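PTS-dependent dihydroxyacetone kinase, ADP-binding subunit dhaL (Lactococcus lactis subsp. lactis, PDB 3CR3) binds ADP with magnesium, has that bound ADP converted to ATP by DhaM, and passes the phosphoryl group to dihydroxyacetone held on DhaK. Local coordinates at residues E102-G107 against A130-L135; E109-R114 against T123-W128. One frame throughout, in Å; residues are numbered along the deposited sequence.

Contact 1 of 2, residues E102-G107 against A130-L135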
ATOM      1  N   GLU A 102       9.206  32.125  25.619  1.00 19.19           N
ATOM      2  CA  GLU A 102       9.133  32.465  24.182  1.00 19.30           C
ATOM      3  C   GLU A 102       9.733  31.398  23.257  1.00 18.34           C
ATOM      4  O   GLU A 102       9.182  31.130  22.181  1.00 18.11           O
ATOM      5  CB  GLU A 102       9.805  33.812  23.913  1.00 19.84           C
ATOM      6  CG  GLU A 102       8.948  35.016  24.285  1.00 23.25           C
ATOM      7  CD  GLU A 102       8.485  35.799  23.077  1.00 27.96           C
ATOM      8  OE1 GLU A 102       7.745  35.248  22.222  1.00 29.84           O
ATOM      9  OE2 GLU A 102       8.876  36.980  22.979  1.00 30.46           O
ATOM     10  N   LEU A 103      10.854  30.802  23.675  1.00 17.27           N
ATOM     11  CA  LEU A 103      11.495  29.713  22.934  1.00 16.62           C
ATOM     12  C   LEU A 103      10.602  28.469  22.899  1.00 16.28           C
ATOM     13  O   LEU A 103      10.298  27.925  21.829  1.00 15.66           O
ATOM     14  CB  LEU A 103      12.874  29.365  23.529  1.00 16.32           C
ATOM     15  CG  LEU A 103      13.933  30.488  23.470  1.00 16.54           C
ATOM     16  CD1 LEU A 103      15.240  30.090  24.180  1.00 16.41           C
ATOM     17  CD2 LEU A 103      14.216  30.907  22.031  1.00 15.26           C
ATOM     18  N   ILE A 104      10.157  28.055  24.076  1.00 16.33           N
ATOM     19  CA  ILE A 104       9.320  26.877  24.212  1.00 16.96           C
ATOM     20  C   ILE A 104       8.043  27.081  23.394  1.00 17.19           C
ATOM     21  O   ILE A 104       7.575  26.156  22.739  1.00 17.08           O
ATOM     22  CB  ILE A 104       9.015  26.562  25.712  1.00 16.74           C
ATOM     23  CG1 ILE A 104      10.315  26.365  26.513  1.00 18.12           C
ATOM     24  CG2 ILE A 104       8.078  25.363  25.859  1.00 16.19           C
ATOM     25  CD1 ILE A 104      11.351  25.408  25.865  1.00 16.22           C
ATOM     26  N   TYR A 105       7.516  28.307  23.413  1.00 17.52           N
ATOM     27  CA  TYR A 105       6.343  28.641  22.625  1.00 18.48           C
ATOM     28  C   TYR A 105       6.628  28.423  21.148  1.00 17.72           C
ATOM     29  O   TYR A 105       5.840  27.795  20.453  1.00 17.02           O
ATOM     30  CB  TYR A 105       5.908  30.094  22.863  1.00 19.75           C
ATOM     31  CG  TYR A 105       4.667  30.482  22.083  1.00 22.17           C
ATOM     32  CD1 TYR A 105       3.416  30.467  22.688  1.00 23.01           C
ATOM     33  CD2 TYR A 105       4.750  30.854  20.731  1.00 24.54           C
ATOM     34  CE1 TYR A 105       2.271  30.822  21.979  1.00 25.89           C
ATOM     35  CE2 TYR A 105       3.610  31.198  20.008  1.00 25.24           C
ATOM     36  CZ  TYR A 105       2.373  31.183  20.641  1.00 25.46           C
ATOM     37  OH  TYR A 105       1.236  31.534  19.947  1.00 25.69           O
ATOM     38  N   ALA A 106       7.753  28.953  20.670  1.00 17.31           N
ATOM     39  CA  ALA A 106       8.155  28.737  19.277  1.00 16.98           C
ATOM     40  C   ALA A 106       8.192  27.236  18.972  1.00 16.17           C
ATOM     41  O   ALA A 106       7.604  26.797  18.002  1.00 15.92           O
ATOM     42  CB  ALA A 106       9.508  29.382  18.987  1.00 16.54           C
ATOM     43  N   GLY A 107       8.863  26.462  19.823  1.00 16.18           N
ATOM     44  CA  GLY A 107       8.999  25.004  19.621  1.00 15.42           C
ATOM     45  C   GLY A 107       7.658  24.278  19.575  1.00 15.15           C
ATOM     46  O   GLY A 107       7.423  23.465  18.690  1.00 14.16           O
ATOM     47  N   ALA A 130       2.125  21.659  28.608  1.00 14.54           N
ATOM     48  CA  ALA A 130       2.086  21.688  30.082  1.00 14.97           C
ATOM     49  C   ALA A 130       3.285  22.441  30.662  1.00 15.12           C
ATOM     50  O   ALA A 130       3.155  23.198  31.630  1.00 15.21           O
ATOM     51  CB  ALA A 130       2.000  20.249  30.656  1.00 15.21           C
ATOM     52  N   PHE A 131       4.454  22.244  30.055  1.00 14.48           N
ATOM     53  CA  PHE A 131       5.677  22.893  30.532  1.00 13.93           C
ATOM     54  C   PHE A 131       5.645  24.406  30.314  1.00 13.45           C
ATOM     55  O   PHE A 131       6.004  25.178  31.220  1.00 14.04           O
ATOM     56  CB  PHE A 131       6.896  22.259  29.850  1.00 13.58           C
ATOM     57  CG  PHE A 131       8.207  22.870  30.235  1.00 14.86           C
ATOM     58  CD1 PHE A 131       8.661  22.823  31.563  1.00 15.83           C
ATOM     59  CD2 PHE A 131       9.026  23.443  29.264  1.00 15.67           C
ATOM     60  CE1 PHE A 131       9.897  23.371  31.921  1.00 16.07           C
ATOM     61  CE2 PHE A 131      10.274  23.984  29.605  1.00 14.06           C
ATOM     62  CZ  PHE A 131      10.713  23.948  30.931  1.00 14.61           C
ATOM     63  N   LEU A 132       5.213  24.832  29.127  1.00 12.93           N
ATOM     64  CA  LEU A 132       5.026  26.270  28.834  1.00 12.96           C
ATOM     65  C   LEU A 132       4.025  26.920  29.782  1.00 13.10           C
ATOM     66  O   LEU A 132       4.273  27.998  30.322  1.00 12.38           O
ATOM     67  CB  LEU A 132       4.572  26.487  27.385  1.00 12.95           C
ATOM     68  CG  LEU A 132       4.199  27.912  26.950  1.00 12.93           C
ATOM     69  CD1 LEU A 132       5.437  28.824  26.946  1.00 12.73           C
ATOM     70  CD2 LEU A 132       3.543  27.882  25.592  1.00 12.51           C
ATOM     71  N   ASN A 133       2.884  26.266  29.964  1.00 13.74           N
ATOM     72  CA  ASN A 133       1.867  26.768  30.888  1.00 14.58           C
ATOM     73  C   ASN A 133       2.486  27.000  32.273  1.00 14.28           C
ATOM     74  O   ASN A 133       2.287  28.049  32.876  1.00 13.50           O
ATOM     75  CB  ASN A 133       0.659  25.818  30.950  1.00 14.65           C
ATOM     76  CG  ASN A 133      -0.285  25.970  29.740  1.00 17.51           C
ATOM     77  OD1 ASN A 133      -0.397  27.049  29.150  1.00 19.99           O
ATOM     78  ND2 ASN A 133      -0.982  24.890  29.390  1.00 19.19           N
ATOM     79  N   ASP A 134       3.279  26.030  32.732  1.00 14.42           N
ATOM     80  CA  ASP A 134       3.977  26.113  34.025  1.00 14.87           C
ATOM     81  C   ASP A 134       4.952  27.295  34.092  1.00 14.94           C
ATOM     82  O   ASP A 134       4.975  28.032  35.079  1.00 14.76           O
ATOM     83  CB  ASP A 134       4.704  24.794  34.340  1.00 14.60           C
ATOM     84  CG  ASP A 134       3.767  23.720  34.892  1.00 15.29           C
ATOM     85  OD1 ASP A 134       2.607  24.052  35.232  1.00 15.01           O
ATOM     86  OD2 ASP A 134       4.197  22.547  34.991  1.00 14.86           O
ATOM     87  N   LEU A 135       5.749  27.474  33.039  1.00 15.39           N
ATOM     88  CA  LEU A 135       6.674  28.613  32.954  1.00 15.38           C
ATOM     89  C   LEU A 135       5.926  29.949  33.031  1.00 16.10           C
ATOM     90  O   LEU A 135       6.379  30.878  33.682  1.00 16.16           O
ATOM     91  CB  LEU A 135       7.522  28.544  31.675  1.00 14.56           C
ATOM     92  CG  LEU A 135       8.543  27.410  31.485  1.00 13.84           C
ATOM     93  CD1 LEU A 135       9.031  27.388  30.034  1.00 12.87           C
ATOM     94  CD2 LEU A 135       9.715  27.506  32.452  1.00 12.46           C
TER
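Ile104 and Leu132 mark the register between helix 100-115 and helix 125-136, their CA atoms 6.3 Å apart. The local axes approach to 9.7 Å, and their N-to-C directions differ by 156°, so this is an antiparallel pairing of neighbouring helices, as expected in the all-helical DhaL fold. Ile104 takes part in three of the four residue pairs, using both branches. With CG1 beside the backbone N (chi1 -57°), CG2 is anti to that N and slides past Leu132, reaching that residue's CB at 4.0 Å. CG1 lies 3.9 Å from Phe131 CE2 and equally near Leu135 CD1, and the isoleucine crosses both of these side chains roughly at right angles. Leu135 CD1 also sits 3.6 Å above one face of the Phe131 ring, displaced toward its rim, so Phe131 and Leu135, already packed on each other, both receive CG1. On the other flank, Leu132 CD2 meets Tyr105 CD1 at 3.9 Å in an oblique approach near the exposed side of the helix pair. Helix 175-191 closes the inner side: Leu187 packs on both Ile104 and Phe131, and Phe184 stacks with the Phe131 ring. An alanine in place of Ile104 would probably open a gap beside Phe131 CE2, Leu135 CD1 and Leu132 CB. The closest approach of each residue pair is carbon to carbon, so the two helices adhere here through the shape of apolar side chains, without directed polar bonds.

Contact 2 of 2, residues E109-R114 against T123-W128. With ADP (adenosine-5'-diphosphate), chain G.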
ATOM      1  N   GLU A 109       4.579  25.511  18.957  1.00 16.06           N
ATOM      2  CA  GLU A 109       3.847  25.967  17.783  1.00 16.79           C
ATOM      3  C   GLU A 109       4.320  25.197  16.546  1.00 15.95           C
ATOM      4  O   GLU A 109       3.511  24.748  15.730  1.00 15.57           O
ATOM      5  CB  GLU A 109       4.059  27.482  17.612  1.00 16.65           C
ATOM      6  CG  GLU A 109       3.287  28.113  16.468  1.00 18.66           C
ATOM      7  CD  GLU A 109       3.703  29.555  16.195  1.00 19.56           C
ATOM      8  OE1 GLU A 109       4.921  29.862  16.249  1.00 23.33           O
ATOM      9  OE2 GLU A 109       2.807  30.383  15.922  1.00 24.07           O
ATOM     10  N   ALA A 110       5.638  25.042  16.425  1.00 15.34           N
ATOM     11  CA  ALA A 110       6.235  24.307  15.314  1.00 15.00           C
ATOM     12  C   ALA A 110       5.926  22.802  15.329  1.00 15.13           C
ATOM     13  O   ALA A 110       5.700  22.215  14.271  1.00 15.87           O
ATOM     14  CB  ALA A 110       7.744  24.544  15.275  1.00 14.87           C
ATOM     15  N   ILE A 111       5.928  22.174  16.507  1.00 14.60           N
ATOM     16  CA  ILE A 111       5.588  20.739  16.603  1.00 14.32           C
ATOM     17  C   ILE A 111       4.128  20.534  16.226  1.00 15.06           C
ATOM     18  O   ILE A 111       3.780  19.579  15.522  1.00 14.79           O
ATOM     19  CB  ILE A 111       5.862  20.141  18.025  1.00 14.19           C
ATOM     20  CG1 ILE A 111       7.339  20.227  18.395  1.00 13.02           C
ATOM     21  CG2 ILE A 111       5.427  18.650  18.122  1.00 14.19           C
ATOM     22  CD1 ILE A 111       7.584  20.000  19.883  1.00 13.37           C
ATOM     23  N   GLN A 112       3.277  21.438  16.700  1.00 15.44           N
ATOM     24  CA  GLN A 112       1.860  21.361  16.391  1.00 17.06           C
ATOM     25  C   GLN A 112       1.604  21.585  14.900  1.00 17.48           C
ATOM     26  O   GLN A 112       0.815  20.866  14.295  1.00 17.32           O
ATOM     27  CB  GLN A 112       1.061  22.307  17.277  1.00 16.90           C
ATOM     28  CG  GLN A 112       0.884  21.750  18.670  1.00 18.01           C
ATOM     29  CD  GLN A 112      -0.154  22.507  19.471  1.00 20.03           C
ATOM     30  OE1 GLN A 112       0.111  23.593  19.976  1.00 20.83           O
ATOM     31  NE2 GLN A 112      -1.350  21.935  19.584  1.00 20.54           N
ATOM     32  N   LYS A 113       2.321  22.536  14.300  1.00 18.25           N
ATOM     33  CA  LYS A 113       2.238  22.758  12.853  1.00 19.47           C
ATOM     34  C   LYS A 113       2.702  21.521  12.066  1.00 19.12           C
ATOM     35  O   LYS A 113       2.095  21.163  11.063  1.00 19.05           O
ATOM     36  CB  LYS A 113       3.038  23.998  12.439  1.00 19.18           C
ATOM     37  CG  LYS A 113       2.851  24.414  10.980  1.00 21.79           C
ATOM     38  CD  LYS A 113       3.597  25.705  10.661  1.00 22.04           C
ATOM     39  CE  LYS A 113       3.852  25.863   9.147  1.00 27.82           C
ATOM     40  NZ  LYS A 113       4.922  24.936   8.616  1.00 27.61           N
ATOM     41  N   ARG A 114       3.750  20.854  12.545  1.00 18.91           N
ATOM     42  CA  ARG A 114       4.380  19.785  11.778  1.00 18.70           C
ATOM     43  C   ARG A 114       3.611  18.458  11.841  1.00 18.31           C
ATOM     44  O   ARG A 114       3.427  17.797  10.827  1.00 18.11           O
ATOM     45  CB  ARG A 114       5.835  19.592  12.216  1.00 18.52           C
ATOM     46  CG  ARG A 114       6.639  18.580  11.380  1.00 18.01           C
ATOM     47  CD  ARG A 114       6.721  19.009   9.916  1.00 18.17           C
ATOM     48  NE  ARG A 114       7.343  20.324   9.779  1.00 17.71           N
ATOM     49  CZ  ARG A 114       7.031  21.216   8.844  1.00 16.51           C
ATOM     50  NH1 ARG A 114       6.088  20.948   7.957  1.00 15.20           N
ATOM     51  NH2 ARG A 114       7.658  22.390   8.812  1.00 16.00           N
ATOM     52  N   THR A 123       0.892  12.786  22.759  1.00 15.97           N
ATOM     53  CA  THR A 123       2.196  12.991  22.121  1.00 15.07           C
ATOM     54  C   THR A 123       2.995  13.986  22.966  1.00 15.84           C
ATOM     55  O   THR A 123       2.461  14.547  23.926  1.00 14.36           O
ATOM     56  CB  THR A 123       2.080  13.579  20.706  1.00 14.87           C
ATOM     57  OG1 THR A 123       1.647  14.943  20.797  1.00 13.93           O
ATOM     58  CG2 THR A 123       1.127  12.780  19.812  1.00 11.51           C
HETATM   59  N   MSE A 124       4.248  14.228  22.559  1.00 15.46           N
HETATM   60  CA  MSE A 124       5.130  15.227  23.175  1.00 16.99           C
HETATM   61  C   MSE A 124       4.506  16.622  23.252  1.00 14.85           C
HETATM   62  O   MSE A 124       4.877  17.392  24.093  1.00 14.80           O
HETATM   63  CB  MSE A 124       6.461  15.301  22.425  1.00 15.11           C
HETATM   64  CG  MSE A 124       6.338  15.874  20.998  1.00 18.79           C
HETATM   65 SE   MSE A 124       8.060  15.824  20.027  1.00 25.61          SE
HETATM   66  CE  MSE A 124       8.965  17.190  20.931  1.00 23.25           C
ATOM     67  N   VAL A 125       3.590  16.940  22.345  1.00 14.74           N
ATOM     68  CA  VAL A 125       2.795  18.179  22.402  1.00 14.50           C
ATOM     69  C   VAL A 125       2.198  18.406  23.805  1.00 14.37           C
ATOM     70  O   VAL A 125       2.143  19.533  24.302  1.00 14.27           O
ATOM     71  CB  VAL A 125       1.671  18.164  21.316  1.00 14.70           C
ATOM     72  CG1 VAL A 125       0.619  19.238  21.570  1.00 15.35           C
ATOM     73  CG2 VAL A 125       2.267  18.342  19.916  1.00 13.89           C
ATOM     74  N   ASP A 126       1.799  17.318  24.455  1.00 14.33           N
ATOM     75  CA  ASP A 126       1.159  17.403  25.775  1.00 14.53           C
ATOM     76  C   ASP A 126       2.104  17.971  26.826  1.00 13.86           C
ATOM     77  O   ASP A 126       1.707  18.790  27.643  1.00 13.62           O
ATOM     78  CB  ASP A 126       0.658  16.031  26.210  1.00 14.31           C
ATOM     79  CG  ASP A 126      -0.258  15.404  25.198  1.00 15.89           C
ATOM     80  OD1 ASP A 126      -0.856  16.144  24.385  1.00 17.09           O
ATOM     81  OD2 ASP A 126      -0.374  14.165  25.204  1.00 15.52           O
ATOM     82  N   ILE A 127       3.368  17.553  26.787  1.00 12.87           N
ATOM     83  CA  ILE A 127       4.305  18.017  27.780  1.00 12.39           C
ATOM     84  C   ILE A 127       4.888  19.386  27.403  1.00 12.95           C
ATOM     85  O   ILE A 127       5.146  20.208  28.293  1.00 12.90           O
ATOM     86  CB  ILE A 127       5.382  16.935  28.146  1.00 12.47           C
ATOM     87  CG1 ILE A 127       6.149  17.323  29.422  1.00 13.22           C
ATOM     88  CG2 ILE A 127       6.315  16.681  26.985  1.00 12.64           C
ATOM     89  CD1 ILE A 127       6.783  16.137  30.166  1.00 11.91           C
ATOM     90  N   TRP A 128       5.069  19.640  26.101  1.00 12.61           N
ATOM     91  CA  TRP A 128       5.526  20.955  25.646  1.00 12.69           C
ATOM     92  C   TRP A 128       4.531  22.012  26.118  1.00 12.96           C
ATOM     93  O   TRP A 128       4.927  23.046  26.659  1.00 13.53           O
ATOM     94  CB  TRP A 128       5.719  20.999  24.114  1.00 12.13           C
ATOM     95  CG  TRP A 128       7.052  20.450  23.654  1.00 11.72           C
ATOM     96  CD1 TRP A 128       7.419  19.127  23.563  1.00 11.45           C
ATOM     97  CD2 TRP A 128       8.187  21.208  23.213  1.00 11.08           C
ATOM     98  NE1 TRP A 128       8.732  19.024  23.117  1.00  9.69           N
ATOM     99  CE2 TRP A 128       9.220  20.285  22.899  1.00 12.25           C
ATOM    100  CE3 TRP A 128       8.443  22.575  23.077  1.00 13.07           C
ATOM    101  CZ2 TRP A 128      10.475  20.696  22.431  1.00 11.46           C
ATOM    102  CZ3 TRP A 128       9.696  22.976  22.642  1.00 11.80           C
ATOM    103  CH2 TRP A 128      10.692  22.038  22.319  1.00 12.70           C
TER
HETATM  104  PB  ADP G1211       8.269   6.784  14.913  1.00 15.60           P
HETATM  105  O1B ADP G1211       9.024   5.504  15.084  1.00 15.51           O
HETATM  106  O2B ADP G1211       8.265   7.278  13.508  1.00 13.87           O
HETATM  107  O3B ADP G1211       6.880   6.766  15.554  1.00 14.19           O
HETATM  108  PA  ADP G1211       9.765   7.745  17.209  1.00 14.17           P
HETATM  109  O1A ADP G1211       9.514   6.393  17.783  1.00 13.91           O
HETATM  110  O2A ADP G1211      11.206   8.199  17.165  1.00 16.69           O
HETATM  111  O3A ADP G1211       9.117   7.899  15.730  1.00 14.44           O
HETATM  112  O5' ADP G1211       8.911   8.847  18.023  1.00 15.92           O
HETATM  113  C5' ADP G1211       7.599   8.541  18.505  1.00 15.07           C
HETATM  114  C4' ADP G1211       7.072   9.779  19.200  1.00 14.79           C
HETATM  115  O4' ADP G1211       6.841  10.848  18.273  1.00 16.42           O
HETATM  116  C3' ADP G1211       5.737   9.551  19.885  1.00 14.89           C
HETATM  117  O3' ADP G1211       5.969   9.027  21.193  1.00 14.91           O
HETATM  118  C2' ADP G1211       5.100  10.939  19.904  1.00 14.36           C
HETATM  119  O2' ADP G1211       5.388  11.670  21.098  1.00 10.96           O
HETATM  120  C1' ADP G1211       5.796  11.679  18.768  1.00 17.13           C
HETATM  121  N9  ADP G1211       4.845  11.903  17.665  1.00 18.66           N
HETATM  122  C8  ADP G1211       4.535  10.984  16.724  1.00 18.23           C
HETATM  123  N7  ADP G1211       3.643  11.488  15.857  1.00 17.35           N
HETATM  124  C5  ADP G1211       3.370  12.745  16.254  1.00 17.86           C
HETATM  125  C6  ADP G1211       2.497  13.833  15.778  1.00 16.54           C
HETATM  126  N6  ADP G1211       1.757  13.642  14.669  1.00 17.11           N
HETATM  127  N1  ADP G1211       2.496  14.997  16.466  1.00 17.92           N
HETATM  128  C2  ADP G1211       3.258  15.191  17.561  1.00 17.00           C
HETATM  129  N3  ADP G1211       4.063  14.246  18.048  1.00 16.87           N
HETATM  130  C4  ADP G1211       4.155  13.023  17.451  1.00 17.73           C
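Ile111 faces the start of helix 125-136, where Thr123 and Asp126 form a capping box beside the nucleotide in this all-helical DhaL subunit. Thr123 places OG1 between its backbone N and carbonyl carbon (chi1 71°), from where it accepts a hydrogen bond from Val125 N at 3.2 Å; in return, Asp126 OD2 takes a weak bond from Thr123 N. The same threonine lies against adenine, its CB 3.4 Å from N3 of ADP. Selenomethionine Met124 then donates its backbone N to the ribose O2' at 3.2 Å with an N-H...O angle of 146°, so the turn that starts the helix also holds the sugar. Its bent side chain carries CE toward Ile111 CD1, although crowding near Trp128 makes the exact methyl position doubtful. Val125 engages two residues: CG2 slides past Ile111 CG2 at 3.6 Å, while CG1 lies 3.8 Å from Gln112 CG. This supports the aliphatic part of the glutamine, whose NE2 bonds to Ala117 O in the connecting loop. One turn beyond Met124 comes Trp128, its indole fixed by NE1 bonding to Ser180 OG and by an edge-to-face contact with Phe184. Ile111 completes the packing with a CH-pi contact: CD1 stands 3.5 Å from the centroid of the Trp128 five-membered ring, 10° off its normal.

Overall arrangement
Followed from the N terminus, helix 100-115 first supplies 102-107 to contact 1 and then 109-114 to contact 2, before the loop through Ala117 turns the chain back into helix 125-136. Contact 2 closes the shorter loop, with eight intervening residues, and is nested within the loop closed by contact 1, with twenty-two. This order is that of an antiparallel helical hairpin, joined near its turn by contact 2 and farther along by contact 1. The centres lie about 10 Å apart, and Trp128 bridges them by packing on Ile104 O and Gly107 CA. Contact 2 borders ADP, whereas contact 1 lies farther from it; helix 175-191 packs against both.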